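Local coordinates for uncharacterized protein (Mycobacterium tuberculosis CAS/NITR204, PDB 5VYQ) that probably transfers a formyl group from a folate cofactor to the amino group of dTDP-4-amino-4,6-dideoxyglucose, at residues L40-H44 with V170-D175. Residues are numbered along the deposited sequence; the frame is centred on the assembly and turned at random.
Sequences LQARH and VLEHFD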
loop_
_atom_site.group_PDB
_atom_site.type_symbol
_atom_site.label_atom_id
_atom_site.label_comp_id
_atom_site.label_asym_id
_atom_site.label_seq_id
_atom_site.Cartn_x
_atom_site.Cartn_y
_atom_site.Cartn_z
ATOM N N LEU A 40 -25.504 -19.415 -17.250
ATOM C CA LEU A 40 -26.229 -19.365 -18.514
ATOM C C LEU A 40 -26.694 -20.749 -18.987
ATOM O O LEU A 40 -27.715 -20.884 -19.687
ATOM C CB LEU A 40 -25.395 -18.751 -19.629
ATOM C CG LEU A 40 -25.217 -17.245 -19.657
ATOM C CD1 LEU A 40 -24.349 -16.947 -20.872
ATOM C CD2 LEU A 40 -26.557 -16.535 -19.850
ATOM N N GLN A 41 -25.912 -21.758 -18.642
ATOM C CA GLN A 41 -26.269 -23.142 -18.961
ATOM C C GLN A 41 -27.593 -23.559 -18.341
ATOM O O GLN A 41 -28.274 -24.433 -18.885
ATOM C CB GLN A 41 -25.187 -24.089 -18.530
ATOM C CG GLN A 41 -24.086 -24.244 -19.544
ATOM C CD GLN A 41 -23.094 -25.299 -19.064
ATOM O OE1 GLN A 41 -22.668 -25.275 -17.918
ATOM N NE2 GLN A 41 -22.727 -26.225 -19.919
ATOM N N ALA A 42 -27.986 -22.933 -17.238
ATOM C CA ALA A 42 -29.320 -23.160 -16.692
ATOM C C ALA A 42 -30.404 -22.478 -17.537
ATOM O O ALA A 42 -31.551 -22.887 -17.557
ATOM C CB ALA A 42 -29.356 -22.661 -15.251
ATOM N N ARG A 43 -30.063 -21.434 -18.265
ATOM C CA ARG A 43 -30.999 -20.698 -19.102
ATOM C C ARG A 43 -31.074 -21.226 -20.545
ATOM O O ARG A 43 -31.849 -20.716 -21.371
ATOM C CB ARG A 43 -30.498 -19.248 -19.166
ATOM C CG ARG A 43 -31.532 -18.197 -19.504
ATOM C CD ARG A 43 -30.884 -16.835 -19.356
ATOM N NE ARG A 43 -31.616 -15.934 -20.233
ATOM C CZ ARG A 43 -31.516 -14.607 -20.289
ATOM N NH1 ARG A 43 -32.282 -13.951 -21.188
ATOM N NH2 ARG A 43 -30.705 -13.958 -19.444
ATOM N N HIS A 44 -30.237 -22.193 -20.890
ATOM C CA HIS A 44 -30.112 -22.588 -22.294
ATOM C C HIS A 44 -29.494 -23.977 -22.310
ATOM O O HIS A 44 -28.333 -24.156 -21.965
ATOM C CB HIS A 44 -29.247 -21.602 -23.104
ATOM C CG HIS A 44 -29.175 -21.924 -24.566
ATOM N ND1 HIS A 44 -30.023 -21.380 -25.500
ATOM C CD2 HIS A 44 -28.341 -22.743 -25.254
ATOM C CE1 HIS A 44 -29.726 -21.855 -26.694
ATOM N NE2 HIS A 44 -28.716 -22.702 -26.569
ATOM N N VAL A 170 -24.460 -9.352 -19.921
ATOM C CA VAL A 170 -24.740 -10.644 -20.522
ATOM C C VAL A 170 -26.165 -11.161 -20.280
ATOM O O VAL A 170 -26.807 -11.642 -21.215
ATOM C CB VAL A 170 -23.688 -11.703 -20.095
ATOM C CG1 VAL A 170 -24.056 -13.100 -20.554
ATOM C CG2 VAL A 170 -22.341 -11.307 -20.683
ATOM N N LEU A 171 -26.619 -11.080 -19.034
ATOM C CA LEU A 171 -27.971 -11.519 -18.684
ATOM C C LEU A 171 -28.993 -10.670 -19.410
ATOM O O LEU A 171 -29.994 -11.205 -19.882
ATOM C CB LEU A 171 -28.212 -11.530 -17.200
ATOM C CG LEU A 171 -27.316 -12.543 -16.499
ATOM C CD1 LEU A 171 -27.451 -12.487 -15.000
ATOM C CD2 LEU A 171 -27.558 -13.967 -16.981
ATOM N N GLU A 172 -28.766 -9.361 -19.515
ATOM C CA GLU A 172 -29.675 -8.530 -20.279
ATOM C C GLU A 172 -29.780 -8.891 -21.746
ATOM O O GLU A 172 -30.898 -8.917 -22.290
ATOM C CB GLU A 172 -29.202 -7.086 -20.236
ATOM C CG GLU A 172 -29.387 -6.393 -18.904
ATOM C CD GLU A 172 -28.707 -5.037 -18.788
ATOM O OE1 GLU A 172 -28.365 -4.648 -17.626
ATOM O OE2 GLU A 172 -28.578 -4.374 -19.834
ATOM N N HIS A 173 -28.627 -9.113 -22.399
ATOM C CA HIS A 173 -28.585 -9.265 -23.824
ATOM C C HIS A 173 -28.537 -10.699 -24.361
ATOM O O HIS A 173 -28.403 -10.876 -25.559
ATOM C CB HIS A 173 -27.452 -8.432 -24.429
ATOM C CG HIS A 173 -27.649 -6.975 -24.215
ATOM N ND1 HIS A 173 -28.482 -6.221 -25.017
ATOM C CD2 HIS A 173 -27.179 -6.142 -23.261
ATOM C CE1 HIS A 173 -28.469 -4.976 -24.593
ATOM N NE2 HIS A 173 -27.698 -4.901 -23.523
ATOM N N PHE A 174 -28.601 -11.693 -23.488
ATOM C CA PHE A 174 -28.356 -13.074 -23.889
ATOM C C PHE A 174 -29.293 -13.496 -25.020
ATOM O O PHE A 174 -28.862 -14.077 -26.014
ATOM C CB PHE A 174 -28.544 -14.031 -22.740
ATOM C CG PHE A 174 -28.377 -15.463 -23.176
ATOM C CD1 PHE A 174 -27.137 -15.919 -23.576
ATOM C CD2 PHE A 174 -29.472 -16.300 -23.323
ATOM C CE1 PHE A 174 -26.962 -17.223 -24.022
ATOM C CE2 PHE A 174 -29.313 -17.601 -23.778
ATOM C CZ PHE A 174 -28.056 -18.081 -24.105
ATOM N N ASP A 175 -30.594 -13.199 -24.888
ATOM C CA ASP A 175 -31.483 -13.657 -25.962
ATOM C C ASP A 175 -31.042 -13.124 -27.324
ATOM O O ASP A 175 -31.065 -13.870 -28.316
ATOM C CB ASP A 175 -32.951 -13.264 -25.726
ATOM C CG ASP A 175 -33.575 -13.929 -24.524
ATOM O OD1 ASP A 175 -32.947 -14.787 -23.871
ATOM O OD2 ASP A 175 -34.749 -13.572 -24.239
HETATM O O HOH W 1 -31.985 -11.682 -22.773
HETATM O O HOH W 2 -33.779 -16.815 -22.547
#
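The last turn of helix 31-43 lies beside helix 155-179, with the CA atoms of Leu40 and Leu171 8.0 Å apart. Phe174 is the central side chain between the two helices. Its CG stands anti to the backbone N (chi1 176°), which carries the ring across to the first helix. Leu40 lays CD2 over one face of the Phe174 ring, a CH-pi contact 4.2 Å from the ring centroid. Leu40 CD1 meets Val170 CG1 at 3.9 Å. His44 takes the far end of the ring in an offset edge-to-face pair, with the Phe174 edge toward the imidazole face and centroids 5.8 Å apart. His44 NE2 hydrogen-bonds to the Val22 carbonyl O.

Both helices pack on the Rossmann-like mixed sheet of the formyltransferase fold, at its parallel strands 47-50, 24-28 and 78-82. Phe174 also touches Met47 and Ile24, and Leu40 and Val170 share Phe82.

Arg43 closes the outer side. Its extended chain runs past Phe174, whose CB sits over the guanidinium centre. Arg43 NH2 donates to Leu171 O at 2.9 Å, in the carbonyl plane on a lone pair; the N-H...O angle is 162°. Arg43 NH1 makes a salt bridge to Asp175 OD1 at 2.9 Å. This hydrogen bond is more bent, 133° at the hydrogen, and meets OD1 from above the carboxylate plane. One water links NH1 to Glu172 O and Asp175 N, and another joins NE to Asp175 OD1.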